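Local coordinates for coiled-coil quantitatively-enriched protein 1 (Schizosaccharomyces pombe, PDB 7CUJ) that links telomeres to the meiotic centrosome and is required for meiotic telomere clustering, telomere length regulation and chromosome segregation, at residues S10-G15 with Q205-R210; F122-S127 with I162-S167; I187-E192 with L209-L214. One frame throughout, in Å; residues are numbered along the deposited sequence.

Interaction 1: residues S10-G15 with Q205-R210; sequences SVLDIG and QSLVLR
Arg210 and Asp13 form a salt bridge on the face of the sheet that also carries Val11 and Val208. The guanidinium comes side-on and spends two nitrogens on one oxygen: NE of Arg210 lies 2.7 Å from OD1 of Asp13, and NH2 of Arg210 is equally near that OD1. Because both donors converge on a single atom, neither bond is straight (about 130° at each hydrogen), and the carboxylate and guanidinium planes stand 47° apart. A bend at chi3 (-65°) turns the end of the arginine back over its neighbour strand, where CG1 of Val11 packs 3.6 Å from NE of Arg210. CG1 of Val11 also touches CG1 of Val208 at 3.9 Å, the two valines lying side by side. Beneath these side chains strands 11-16 and 208-213 run parallel, the former outermost in the six-stranded parallel sheet of this alpha/beta domain, one piece of the longer Ccq1. Leu12 supplies two of the three ladder bonds: its N donates to O of Val208 (2.9 Å) and its O accepts from N of Arg210 (2.8 Å); N of Ile14 donates to O of Arg210 (2.7 Å). On the other face, CD1 of Ile14 reaches CG of Leu209 at 3.7 Å, and helix 275-294 packs against Leu12, Ile14 and Leu207. Farther out, the guanidinium makes a cation-pi contact with Tyr194, while its NH1 has a weak hydrogen bond to Gln225.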
ATOM      1  N   SER A  10      13.693 -30.463  25.819  1.00 79.32           N
ATOM      2  CA  SER A  10      12.791 -31.533  25.299  1.00 76.87           C
ATOM      3  C   SER A  10      12.396 -31.213  23.860  1.00 70.26           C
ATOM      4  O   SER A  10      12.427 -32.091  22.996  1.00 69.41           O
ATOM      5  CB  SER A  10      11.581 -31.690  26.186  1.00 80.93           C
ATOM      6  OG  SER A  10      11.009 -32.980  26.034  1.00 83.73           O
ATOM      7  N   VAL A  11      12.023 -29.946  23.636  1.00 66.59           N
ATOM      8  CA  VAL A  11      11.700 -29.408  22.324  1.00 58.60           C
ATOM      9  C   VAL A  11      12.963 -28.758  21.763  1.00 52.65           C
ATOM     10  O   VAL A  11      13.460 -27.790  22.331  1.00 51.18           O
ATOM     11  CB  VAL A  11      10.547 -28.389  22.425  1.00 60.30           C
ATOM     12  CG1 VAL A  11      10.235 -27.734  21.085  1.00 58.53           C
ATOM     13  CG2 VAL A  11       9.293 -29.006  23.030  1.00 63.03           C
ATOM     14  N   LEU A  12      13.470 -29.295  20.643  1.00 49.75           N
ATOM     15  CA  LEU A  12      14.726 -28.836  20.067  1.00 47.85           C
ATOM     16  C   LEU A  12      14.501 -28.286  18.659  1.00 45.37           C
ATOM     17  O   LEU A  12      13.725 -28.846  17.885  1.00 46.14           O
ATOM     18  CB  LEU A  12      15.724 -29.999  20.042  1.00 48.39           C
ATOM     19  CG  LEU A  12      16.082 -30.609  21.398  1.00 50.46           C
ATOM     20  CD1 LEU A  12      16.869 -31.898  21.218  1.00 47.74           C
ATOM     21  CD2 LEU A  12      16.865 -29.622  22.256  1.00 50.10           C
ATOM     22  N   ASP A  13      15.221 -27.202  18.336  1.00 41.88           N
ATOM     23  CA  ASP A  13      15.085 -26.511  17.064  1.00 38.81           C
ATOM     24  C   ASP A  13      16.220 -26.895  16.119  1.00 36.22           C
ATOM     25  O   ASP A  13      17.374 -26.982  16.526  1.00 37.36           O
ATOM     26  CB  ASP A  13      15.092 -24.993  17.248  1.00 41.17           C
ATOM     27  CG  ASP A  13      14.055 -24.501  18.241  1.00 43.83           C
ATOM     28  OD1 ASP A  13      13.004 -25.162  18.365  1.00 44.01           O
ATOM     29  OD2 ASP A  13      14.312 -23.466  18.889  1.00 46.75           O
ATOM     30  N   ILE A  14      15.861 -27.089  14.846  1.00 33.00           N
ATOM     31  CA  ILE A  14      16.809 -27.299  13.766  1.00 31.40           C
ATOM     32  C   ILE A  14      16.697 -26.112  12.812  1.00 30.11           C
ATOM     33  O   ILE A  14      15.746 -26.013  12.036  1.00 28.51           O
ATOM     34  CB  ILE A  14      16.549 -28.648  13.064  1.00 30.21           C
ATOM     35  CG1 ILE A  14      16.625 -29.817  14.051  1.00 31.62           C
ATOM     36  CG2 ILE A  14      17.496 -28.838  11.887  1.00 29.42           C
ATOM     37  CD1 ILE A  14      15.999 -31.100  13.556  1.00 31.69           C
ATOM     38  N   GLY A  15      17.672 -25.205  12.902  1.00 30.96           N
ATOM     39  CA  GLY A  15      17.726 -24.043  12.033  1.00 30.07           C
ATOM     40  C   GLY A  15      18.246 -24.410  10.648  1.00 31.01           C
ATOM     41  O   GLY A  15      19.384 -24.851  10.506  1.00 34.06           O
ATOM     42  N   GLN A 205       4.572 -36.426  25.255  1.00107.40           N
ATOM     43  CA  GLN A 205       5.688 -37.109  25.890  1.00106.42           C
ATOM     44  C   GLN A 205       6.499 -37.843  24.824  1.00101.69           C
ATOM     45  O   GLN A 205       6.334 -39.047  24.631  1.00106.44           O
ATOM     46  CB  GLN A 205       5.196 -38.086  26.963  1.00109.66           C
ATOM     47  CG  GLN A 205       4.870 -37.433  28.299  1.00112.09           C
ATOM     48  CD  GLN A 205       4.726 -38.431  29.424  1.00115.39           C
ATOM     49  OE1 GLN A 205       4.456 -39.611  29.210  1.00118.71           O
ATOM     50  NE2 GLN A 205       4.905 -37.958  30.647  1.00117.74           N
ATOM     51  N   SER A 206       7.365 -37.093  24.128  1.00 91.59           N
ATOM     52  CA  SER A 206       8.312 -37.653  23.176  1.00 84.22           C
ATOM     53  C   SER A 206       9.318 -36.589  22.744  1.00 78.12           C
ATOM     54  O   SER A 206       9.141 -35.406  23.033  1.00 76.38           O
ATOM     55  CB  SER A 206       7.608 -38.263  21.986  1.00 88.02           C
ATOM     56  OG  SER A 206       7.008 -37.261  21.177  1.00 89.32           O
ATOM     57  N   LEU A 207      10.372 -37.037  22.050  1.00 72.40           N
ATOM     58  CA  LEU A 207      11.362 -36.162  21.441  1.00 66.11           C
ATOM     59  C   LEU A 207      10.685 -35.318  20.360  1.00 60.01           C
ATOM     60  O   LEU A 207      10.060 -35.860  19.450  1.00 56.57           O
ATOM     61  CB  LEU A 207      12.474 -37.036  20.849  1.00 66.74           C
ATOM     62  CG  LEU A 207      13.592 -36.299  20.111  1.00 64.16           C
ATOM     63  CD1 LEU A 207      14.539 -35.624  21.093  1.00 64.20           C
ATOM     64  CD2 LEU A 207      14.356 -37.252  19.207  1.00 63.72           C
ATOM     65  N   VAL A 208      10.815 -33.990  20.479  1.00 55.70           N
ATOM     66  CA  VAL A 208      10.225 -33.052  19.535  1.00 50.85           C
ATOM     67  C   VAL A 208      11.340 -32.285  18.827  1.00 49.60           C
ATOM     68  O   VAL A 208      12.106 -31.559  19.460  1.00 49.82           O
ATOM     69  CB  VAL A 208       9.222 -32.099  20.216  1.00 49.69           C
ATOM     70  CG1 VAL A 208       8.820 -30.947  19.307  1.00 48.49           C
ATOM     71  CG2 VAL A 208       7.988 -32.835  20.713  1.00 49.05           C
ATOM     72  N   LEU A 209      11.405 -32.461  17.502  1.00 46.94           N
ATOM     73  CA  LEU A 209      12.302 -31.719  16.631  1.00 43.98           C
ATOM     74  C   LEU A 209      11.475 -30.706  15.845  1.00 41.15           C
ATOM     75  O   LEU A 209      10.399 -31.038  15.352  1.00 42.76           O
ATOM     76  CB  LEU A 209      12.984 -32.709  15.681  1.00 44.27           C
ATOM     77  CG  LEU A 209      14.350 -33.250  16.108  1.00 46.37           C
ATOM     78  CD1 LEU A 209      14.372 -33.662  17.573  1.00 49.03           C
ATOM     79  CD2 LEU A 209      14.762 -34.414  15.221  1.00 47.21           C
ATOM     80  N   ARG A 210      11.985 -29.475  15.737  1.00 38.37           N
ATOM     81  CA  ARG A 210      11.323 -28.434  14.965  1.00 34.99           C
ATOM     82  C   ARG A 210      12.238 -27.979  13.831  1.00 31.70           C
ATOM     83  O   ARG A 210      13.365 -27.552  14.072  1.00 32.00           O
ATOM     84  CB  ARG A 210      10.940 -27.246  15.853  1.00 34.95           C
ATOM     85  CG  ARG A 210       9.879 -27.559  16.898  1.00 35.98           C
ATOM     86  CD  ARG A 210       9.300 -26.291  17.494  1.00 36.57           C
ATOM     87  NE  ARG A 210      10.285 -25.516  18.239  1.00 37.79           N
ATOM     88  CZ  ARG A 210      10.083 -24.290  18.711  1.00 38.22           C
ATOM     89  NH1 ARG A 210       8.926 -23.684  18.514  1.00 38.89           N
ATOM     90  NH2 ARG A 210      11.039 -23.672  19.380  1.00 40.14           N
TER

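Interaction 2: residues F122-S127 with I162-S167; sequences FFLFIS and IWICVS
Cys165, Leu124 and Trp163 bury the most surface where strand 121-126 lies against strand 162-166, and each meets the other strand in its own way. Cys165 sits against the Phe125 ring. Its CB stands over one face, 4.2 Å from the centroid, in a CH-pi contact, while SG, turned anti to the backbone N (chi1 -167°), approaches obliquely and comes within 3.7 Å of CE2 of Phe125. Farther along the same face of the sheet, the five-membered ring of Trp163 forms an offset stack with the Phe123 ring, centroids 4.9 Å apart and planes inclined by 28°; CD1 of Trp163 lies over the phenylalanine face, displaced toward its rim. Trp149 meets both of these rings edge-to-face. Leu124 points to the opposite face, that of Phe122, Ile162 and Ile164. There CD1 of Ile164 touches both CB and CD2 of Leu124, each at 3.9 Å, and CD1 of Ile162 reaches the same CB. Helix 129-141 covers part of this face, touching Ile126, Ile164 and Val166. A parallel ladder runs between the two faces: N of Cys165 donates to O of Leu124 (2.6 Å), whose own N donates to O of Trp163 (2.9 Å). Beyond the end of the ladder, the Ser127 hydroxyl is hydrogen-bonded to Asp190. The pairing is thus wholly uncharged: backbone polar groups satisfy one another within the sheet, while aromatic, sulfur and aliphatic groups pack above and below it, as expected of largely buried strands inside a sheet.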
ATOM      1  N   PHE A 122       9.209 -42.450  13.450  1.00 67.81           N
ATOM      2  CA  PHE A 122       9.073 -41.002  13.417  1.00 63.10           C
ATOM      3  C   PHE A 122       7.628 -40.598  13.146  1.00 61.91           C
ATOM      4  O   PHE A 122       6.924 -41.252  12.381  1.00 59.87           O
ATOM      5  CB  PHE A 122       9.967 -40.375  12.344  1.00 60.18           C
ATOM      6  CG  PHE A 122      11.417 -40.230  12.725  1.00 61.54           C
ATOM      7  CD1 PHE A 122      11.806 -39.370  13.741  1.00 61.59           C
ATOM      8  CD2 PHE A 122      12.395 -40.948  12.057  1.00 62.62           C
ATOM      9  CE1 PHE A 122      13.144 -39.241  14.087  1.00 63.27           C
ATOM     10  CE2 PHE A 122      13.732 -40.817  12.400  1.00 62.32           C
ATOM     11  CZ  PHE A 122      14.104 -39.966  13.416  1.00 62.63           C
ATOM     12  N   PHE A 123       7.214 -39.502  13.793  1.00 61.64           N
ATOM     13  CA  PHE A 123       6.002 -38.772  13.464  1.00 61.75           C
ATOM     14  C   PHE A 123       6.392 -37.385  12.963  1.00 56.16           C
ATOM     15  O   PHE A 123       7.055 -36.636  13.677  1.00 53.85           O
ATOM     16  CB  PHE A 123       5.112 -38.611  14.699  1.00 68.30           C
ATOM     17  CG  PHE A 123       4.031 -39.649  14.851  1.00 76.35           C
ATOM     18  CD1 PHE A 123       2.799 -39.483  14.234  1.00 78.74           C
ATOM     19  CD2 PHE A 123       4.240 -40.787  15.616  1.00 82.35           C
ATOM     20  CE1 PHE A 123       1.800 -40.436  14.375  1.00 84.29           C
ATOM     21  CE2 PHE A 123       3.242 -41.740  15.758  1.00 89.18           C
ATOM     22  CZ  PHE A 123       2.024 -41.562  15.137  1.00 90.22           C
ATOM     23  N   LEU A 124       5.984 -37.060  11.731  1.00 52.18           N
ATOM     24  CA  LEU A 124       6.207 -35.734  11.178  1.00 47.33           C
ATOM     25  C   LEU A 124       4.866 -35.030  10.979  1.00 46.03           C
ATOM     26  O   LEU A 124       3.961 -35.566  10.343  1.00 45.78           O
ATOM     27  CB  LEU A 124       6.997 -35.838   9.868  1.00 46.24           C
ATOM     28  CG  LEU A 124       7.357 -34.506   9.209  1.00 44.57           C
ATOM     29  CD1 LEU A 124       8.783 -34.521   8.684  1.00 43.72           C
ATOM     30  CD2 LEU A 124       6.378 -34.151   8.098  1.00 42.55           C
ATOM     31  N   PHE A 125       4.759 -33.818  11.533  1.00 43.47           N
ATOM     32  CA  PHE A 125       3.577 -32.988  11.372  1.00 42.18           C
ATOM     33  C   PHE A 125       3.855 -31.896  10.344  1.00 38.74           C
ATOM     34  O   PHE A 125       4.914 -31.272  10.358  1.00 36.02           O
ATOM     35  CB  PHE A 125       3.134 -32.408  12.717  1.00 43.54           C
ATOM     36  CG  PHE A 125       2.403 -33.388  13.598  1.00 48.45           C
ATOM     37  CD1 PHE A 125       3.099 -34.257  14.424  1.00 50.68           C
ATOM     38  CD2 PHE A 125       1.017 -33.449  13.595  1.00 50.54           C
ATOM     39  CE1 PHE A 125       2.425 -35.166  15.229  1.00 54.88           C
ATOM     40  CE2 PHE A 125       0.343 -34.350  14.406  1.00 55.00           C
ATOM     41  CZ  PHE A 125       1.048 -35.209  15.220  1.00 56.63           C
ATOM     42  N   ILE A 126       2.881 -31.683   9.451  1.00 37.31           N
ATOM     43  CA  ILE A 126       2.984 -30.692   8.393  1.00 34.62           C
ATOM     44  C   ILE A 126       1.593 -30.106   8.156  1.00 35.65           C
ATOM     45  O   ILE A 126       0.608 -30.840   8.129  1.00 38.04           O
ATOM     46  CB  ILE A 126       3.609 -31.313   7.122  1.00 33.57           C
ATOM     47  CG1 ILE A 126       3.938 -30.265   6.055  1.00 31.46           C
ATOM     48  CG2 ILE A 126       2.750 -32.443   6.570  1.00 35.61           C
ATOM     49  CD1 ILE A 126       4.856 -30.770   4.963  1.00 30.57           C
ATOM     50  N   SER A 127       1.521 -28.780   8.000  1.00 34.54           N
ATOM     51  CA  SER A 127       0.242 -28.084   7.990  1.00 34.83           C
ATOM     52  C   SER A 127      -0.203 -27.774   6.561  1.00 34.79           C
ATOM     53  O   SER A 127      -0.646 -26.665   6.275  1.00 35.48           O
ATOM     54  CB  SER A 127       0.292 -26.840   8.847  1.00 32.86           C
ATOM     55  OG  SER A 127       1.223 -25.907   8.324  1.00 30.39           O
ATOM     56  N   ILE A 162       8.789 -43.589   9.086  1.00 57.37           N
ATOM     57  CA  ILE A 162       8.274 -42.256   9.381  1.00 55.24           C
ATOM     58  C   ILE A 162       6.814 -42.129   8.933  1.00 55.56           C
ATOM     59  O   ILE A 162       6.492 -42.380   7.774  1.00 54.83           O
ATOM     60  CB  ILE A 162       9.177 -41.143   8.793  1.00 53.16           C
ATOM     61  CG1 ILE A 162       8.632 -39.741   9.081  1.00 51.07           C
ATOM     62  CG2 ILE A 162       9.443 -41.350   7.308  1.00 53.52           C
ATOM     63  CD1 ILE A 162       9.666 -38.635   8.986  1.00 47.92           C
ATOM     64  N   TRP A 163       5.937 -41.743   9.873  1.00 56.14           N
ATOM     65  CA  TRP A 163       4.585 -41.290   9.574  1.00 56.32           C
ATOM     66  C   TRP A 163       4.629 -39.827   9.134  1.00 53.64           C
ATOM     67  O   TRP A 163       5.337 -39.023   9.742  1.00 52.23           O
ATOM     68  CB  TRP A 163       3.674 -41.436  10.802  1.00 59.56           C
ATOM     69  CG  TRP A 163       3.233 -42.827  11.151  1.00 66.23           C
ATOM     70  CD1 TRP A 163       3.634 -43.558  12.233  1.00 67.86           C
ATOM     71  CD2 TRP A 163       2.273 -43.643  10.453  1.00 70.34           C
ATOM     72  NE1 TRP A 163       3.006 -44.773  12.249  1.00 71.98           N
ATOM     73  CE2 TRP A 163       2.166 -44.856  11.171  1.00 73.34           C
ATOM     74  CE3 TRP A 163       1.504 -43.480   9.293  1.00 71.79           C
ATOM     75  CZ2 TRP A 163       1.325 -45.893  10.764  1.00 76.61           C
ATOM     76  CZ3 TRP A 163       0.673 -44.505   8.893  1.00 75.72           C
ATOM     77  CH2 TRP A 163       0.585 -45.695   9.620  1.00 78.75           C
ATOM     78  N   ILE A 164       3.865 -39.489   8.084  1.00 51.90           N
ATOM     79  CA  ILE A 164       3.658 -38.107   7.667  1.00 49.21           C
ATOM     80  C   ILE A 164       2.223 -37.713   8.007  1.00 49.72           C
ATOM     81  O   ILE A 164       1.281 -38.228   7.406  1.00 50.56           O
ATOM     82  CB  ILE A 164       3.947 -37.907   6.163  1.00 48.57           C
ATOM     83  CG1 ILE A 164       5.338 -38.399   5.751  1.00 46.81           C
ATOM     84  CG2 ILE A 164       3.706 -36.461   5.744  1.00 46.87           C
ATOM     85  CD1 ILE A 164       6.484 -37.741   6.490  1.00 44.97           C
ATOM     86  N   CYS A 165       2.072 -36.776   8.951  1.00 48.73           N
ATOM     87  CA  CYS A 165       0.764 -36.420   9.477  1.00 51.98           C
ATOM     88  C   CYS A 165       0.412 -34.976   9.123  1.00 51.19           C
ATOM     89  O   CYS A 165       1.201 -34.058   9.339  1.00 49.87           O
ATOM     90  CB  CYS A 165       0.718 -36.605  10.989  1.00 53.76           C
ATOM     91  SG  CYS A 165      -0.959 -36.536  11.671  1.00 57.19           S
ATOM     92  N   VAL A 166      -0.793 -34.795   8.575  1.00 52.43           N
ATOM     93  CA  VAL A 166      -1.367 -33.482   8.341  1.00 51.57           C
ATOM     94  C   VAL A 166      -1.872 -32.954   9.682  1.00 53.76           C
ATOM     95  O   VAL A 166      -2.576 -33.660  10.397  1.00 55.44           O
ATOM     96  CB  VAL A 166      -2.483 -33.549   7.278  1.00 53.38           C
ATOM     97  CG1 VAL A 166      -3.380 -32.323   7.297  1.00 54.02           C
ATOM     98  CG2 VAL A 166      -1.916 -33.773   5.886  1.00 51.35           C
ATOM     99  N   SER A 167      -1.503 -31.707  10.006  1.00 53.61           N
ATOM    100  CA  SER A 167      -1.723 -31.134  11.327  1.00 56.85           C
ATOM    101  C   SER A 167      -3.211 -31.080  11.673  1.00 62.56           C
ATOM    102  O   SER A 167      -3.570 -31.038  12.847  1.00 65.05           O
ATOM    103  CB  SER A 167      -1.060 -29.784  11.461  1.00 54.44           C
ATOM    104  OG  SER A 167      -1.721 -28.808  10.670  1.00 54.00           O
TER

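Interaction 3: residues I187-E192 with L209-L214; sequences IFYDIE and LRLIHL
Leu211 lies against Ile187 and Tyr189 in the buried middle of the domain. Its CB is 3.5 Å from O of Phe188 and as close to O of Tyr189. CG, set beside the backbone N (chi1 -83°), stays 4.2 Å from O of Phe188, and both methyls meet one branch of Ile187: CD1 of Leu211 reaches CG2 of Ile187 at 3.9 Å, and CD2 comes 4.0 Å from that methyl while touching CA of Tyr189. Helix 102-112 packs on Leu211 through Phe106 and Lys103. Cutting the side chain back to an alanine would probably open a gap beside CG2 of Ile187 and take from Phe106 much of its apolar partner. N of Leu211 donates to O of Phe188 (3.0 Å), and a water bonded to that O and to O of Leu211 bridges the two strands. Past the strand end, CD1 of Ile191 packs on CG1 of Ile212 (3.8 Å) and passes 3.5 Å from NH1 of Arg210, whose guanidinium is held by Asp13. Asp190 N-caps helix 191-200, accepting from N of Ala193. The parallel strands 184-188 and 208-213, joined through this helix, form a beta-alpha-beta crossover, the unit from which parallel alpha/beta domains are built.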
ATOM      1  N   ILE A 187       8.706 -34.861  14.633  1.00 42.55           N
ATOM      2  CA  ILE A 187       9.255 -33.767  13.846  1.00 39.17           C
ATOM      3  C   ILE A 187       8.115 -32.853  13.401  1.00 36.92           C
ATOM      4  O   ILE A 187       7.115 -33.312  12.851  1.00 35.51           O
ATOM      5  CB  ILE A 187      10.055 -34.286  12.632  1.00 38.47           C
ATOM      6  CG1 ILE A 187      11.129 -35.300  13.034  1.00 39.60           C
ATOM      7  CG2 ILE A 187      10.649 -33.126  11.843  1.00 35.99           C
ATOM      8  CD1 ILE A 187      11.551 -36.221  11.913  1.00 40.35           C
ATOM      9  N   PHE A 188       8.290 -31.550  13.635  1.00 35.54           N
ATOM     10  CA  PHE A 188       7.398 -30.546  13.081  1.00 34.55           C
ATOM     11  C   PHE A 188       8.046 -29.943  11.842  1.00 31.62           C
ATOM     12  O   PHE A 188       9.080 -29.283  11.937  1.00 31.60           O
ATOM     13  CB  PHE A 188       7.044 -29.498  14.136  1.00 35.28           C
ATOM     14  CG  PHE A 188       6.098 -30.022  15.184  1.00 39.06           C
ATOM     15  CD1 PHE A 188       4.726 -29.907  15.018  1.00 40.40           C
ATOM     16  CD2 PHE A 188       6.577 -30.677  16.309  1.00 40.81           C
ATOM     17  CE1 PHE A 188       3.853 -30.410  15.971  1.00 43.58           C
ATOM     18  CE2 PHE A 188       5.704 -31.181  17.260  1.00 43.17           C
ATOM     19  CZ  PHE A 188       4.344 -31.044  17.090  1.00 44.39           C
ATOM     20  N   TYR A 189       7.430 -30.204  10.681  1.00 30.45           N
ATOM     21  CA  TYR A 189       7.932 -29.680   9.422  1.00 28.47           C
ATOM     22  C   TYR A 189       7.905 -28.152   9.454  1.00 26.70           C
ATOM     23  O   TYR A 189       8.785 -27.506   8.892  1.00 24.15           O
ATOM     24  CB  TYR A 189       7.156 -30.253   8.232  1.00 28.29           C
ATOM     25  CG  TYR A 189       7.619 -29.743   6.889  1.00 27.88           C
ATOM     26  CD1 TYR A 189       8.612 -30.404   6.179  1.00 28.14           C
ATOM     27  CD2 TYR A 189       7.080 -28.592   6.332  1.00 26.32           C
ATOM     28  CE1 TYR A 189       9.050 -29.939   4.949  1.00 27.90           C
ATOM     29  CE2 TYR A 189       7.505 -28.115   5.102  1.00 25.38           C
ATOM     30  CZ  TYR A 189       8.495 -28.790   4.409  1.00 26.78           C
ATOM     31  OH  TYR A 189       8.919 -28.329   3.199  1.00 27.08           O
ATOM     32  N   ASP A 190       6.893 -27.594  10.129  1.00 26.97           N
ATOM     33  CA  ASP A 190       6.658 -26.158  10.132  1.00 26.63           C
ATOM     34  C   ASP A 190       6.055 -25.730  11.469  1.00 27.62           C
ATOM     35  O   ASP A 190       5.443 -26.536  12.170  1.00 27.33           O
ATOM     36  CB  ASP A 190       5.789 -25.731   8.944  1.00 26.95           C
ATOM     37  CG  ASP A 190       4.425 -26.398   8.925  1.00 28.84           C
ATOM     38  OD1 ASP A 190       3.555 -25.990   9.727  1.00 29.50           O
ATOM     39  OD2 ASP A 190       4.248 -27.334   8.120  1.00 31.69           O
ATOM     40  N   ILE A 191       6.228 -24.441  11.787  1.00 27.71           N
ATOM     41  CA  ILE A 191       5.834 -23.864  13.062  1.00 30.08           C
ATOM     42  C   ILE A 191       4.313 -23.760  13.141  1.00 31.02           C
ATOM     43  O   ILE A 191       3.751 -23.912  14.222  1.00 33.00           O
ATOM     44  CB  ILE A 191       6.546 -22.514  13.296  1.00 30.90           C
ATOM     45  CG1 ILE A 191       7.986 -22.712  13.781  1.00 33.20           C
ATOM     46  CG2 ILE A 191       5.758 -21.604  14.230  1.00 31.32           C
ATOM     47  CD1 ILE A 191       8.112 -23.443  15.105  1.00 35.93           C
ATOM     48  N   GLU A 192       3.657 -23.509  11.999  1.00 31.47           N
ATOM     49  CA  GLU A 192       2.202 -23.475  11.950  1.00 33.52           C
ATOM     50  C   GLU A 192       1.644 -24.773  12.537  1.00 34.98           C
ATOM     51  O   GLU A 192       0.719 -24.740  13.347  1.00 37.34           O
ATOM     52  CB  GLU A 192       1.699 -23.224  10.526  1.00 32.76           C
ATOM     53  CG  GLU A 192       0.200 -22.974  10.450  1.00 36.00           C
ATOM     54  CD  GLU A 192      -0.380 -22.748   9.061  1.00 36.65           C
ATOM     55  OE1 GLU A 192       0.249 -22.020   8.263  1.00 34.59           O
ATOM     56  OE2 GLU A 192      -1.464 -23.303   8.777  1.00 39.99           O
ATOM     57  N   LEU A 209      11.405 -32.461  17.502  1.00 46.94           N
ATOM     58  CA  LEU A 209      12.302 -31.719  16.631  1.00 43.98           C
ATOM     59  C   LEU A 209      11.475 -30.706  15.845  1.00 41.15           C
ATOM     60  O   LEU A 209      10.399 -31.038  15.352  1.00 42.76           O
ATOM     61  CB  LEU A 209      12.984 -32.709  15.681  1.00 44.27           C
ATOM     62  CG  LEU A 209      14.350 -33.250  16.108  1.00 46.37           C
ATOM     63  CD1 LEU A 209      14.372 -33.662  17.573  1.00 49.03           C
ATOM     64  CD2 LEU A 209      14.762 -34.414  15.221  1.00 47.21           C
ATOM     65  N   ARG A 210      11.985 -29.475  15.737  1.00 38.37           N
ATOM     66  CA  ARG A 210      11.323 -28.434  14.965  1.00 34.99           C
ATOM     67  C   ARG A 210      12.238 -27.979  13.831  1.00 31.70           C
ATOM     68  O   ARG A 210      13.365 -27.552  14.072  1.00 32.00           O
ATOM     69  CB  ARG A 210      10.940 -27.246  15.853  1.00 34.95           C
ATOM     70  CG  ARG A 210       9.879 -27.559  16.898  1.00 35.98           C
ATOM     71  CD  ARG A 210       9.300 -26.291  17.494  1.00 36.57           C
ATOM     72  NE  ARG A 210      10.285 -25.516  18.239  1.00 37.79           N
ATOM     73  CZ  ARG A 210      10.083 -24.290  18.711  1.00 38.22           C
ATOM     74  NH1 ARG A 210       8.926 -23.684  18.514  1.00 38.89           N
ATOM     75  NH2 ARG A 210      11.039 -23.672  19.380  1.00 40.14           N
ATOM     76  N   LEU A 211      11.738 -28.097  12.598  1.00 29.46           N
ATOM     77  CA  LEU A 211      12.390 -27.529  11.430  1.00 27.81           C
ATOM     78  C   LEU A 211      11.951 -26.070  11.325  1.00 25.85           C
ATOM     79  O   LEU A 211      10.778 -25.785  11.085  1.00 24.78           O
ATOM     80  CB  LEU A 211      11.967 -28.331  10.191  1.00 27.43           C
ATOM     81  CG  LEU A 211      12.732 -29.627   9.896  1.00 28.01           C
ATOM     82  CD1 LEU A 211      13.212 -30.327  11.158  1.00 28.79           C
ATOM     83  CD2 LEU A 211      11.897 -30.567   9.043  1.00 26.71           C
ATOM     84  N   ILE A 212      12.907 -25.158  11.544  1.00 25.65           N
ATOM     85  CA  ILE A 212      12.640 -23.731  11.571  1.00 25.17           C
ATOM     86  C   ILE A 212      13.574 -23.046  10.579  1.00 25.14           C
ATOM     87  O   ILE A 212      14.793 -23.147  10.701  1.00 26.97           O
ATOM     88  CB  ILE A 212      12.795 -23.170  13.001  1.00 26.23           C
ATOM     89  CG1 ILE A 212      11.767 -23.787  13.956  1.00 27.01           C
ATOM     90  CG2 ILE A 212      12.711 -21.650  12.992  1.00 25.48           C
ATOM     91  CD1 ILE A 212      11.969 -23.432  15.413  1.00 28.31           C
ATOM     92  N   HIS A 213      12.989 -22.349   9.600  1.00 23.26           N
ATOM     93  CA  HIS A 213      13.778 -21.632   8.612  1.00 23.99           C
ATOM     94  C   HIS A 213      14.386 -20.377   9.232  1.00 24.46           C
ATOM     95  O   HIS A 213      13.683 -19.591   9.868  1.00 23.14           O
ATOM     96  CB  HIS A 213      12.952 -21.316   7.359  1.00 23.09           C
ATOM     97  CG  HIS A 213      13.123 -22.320   6.271  1.00 23.19           C
ATOM     98  ND1 HIS A 213      12.057 -23.010   5.733  1.00 23.46           N
ATOM     99  CD2 HIS A 213      14.225 -22.759   5.629  1.00 24.61           C
ATOM    100  CE1 HIS A 213      12.495 -23.831   4.800  1.00 24.10           C
ATOM    101  NE2 HIS A 213      13.821 -23.694   4.714  1.00 24.75           N
ATOM    102  N   LEU A 214      15.698 -20.212   9.029  1.00 25.68           N
ATOM    103  CA  LEU A 214      16.436 -19.072   9.547  1.00 26.84           C
ATOM    104  C   LEU A 214      15.962 -17.803   8.840  1.00 26.61           C
ATOM    105  O   LEU A 214      15.986 -17.721   7.611  1.00 27.05           O
ATOM    106  CB  LEU A 214      17.938 -19.293   9.336  1.00 29.34           C
ATOM    107  CG  LEU A 214      18.609 -20.325  10.246  1.00 31.24           C
ATOM    108  CD1 LEU A 214      19.928 -20.792   9.649  1.00 33.09           C
ATOM    109  CD2 LEU A 214      18.844 -19.757  11.635  1.00 32.29           C
TER
HETATM  110  O   HOH W   1       8.734 -26.284  12.957  1.00 19.88           O

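All three contacts belong to one parallel sheet, in which strand 208-213 is shared by interactions 1 and 3: it pairs with 11-16 along one edge and 184-188 along the other. Their centres are about 9 Å apart, and CD1 of Ile14 meets CD1 of Leu211 at 3.8 Å, joining their apolar sides. Strand 184-188 in turn borders 121-126, so interaction 3 stands between the other two; N of Ile187 and O of Phe123 are 2.6 Å apart, a probable hydrogen bond. Interactions 1 and 2 do not touch, their nearest atoms being about 5 Å apart. Along the chain, interaction 2 lies within the long loop that interaction 1 closes.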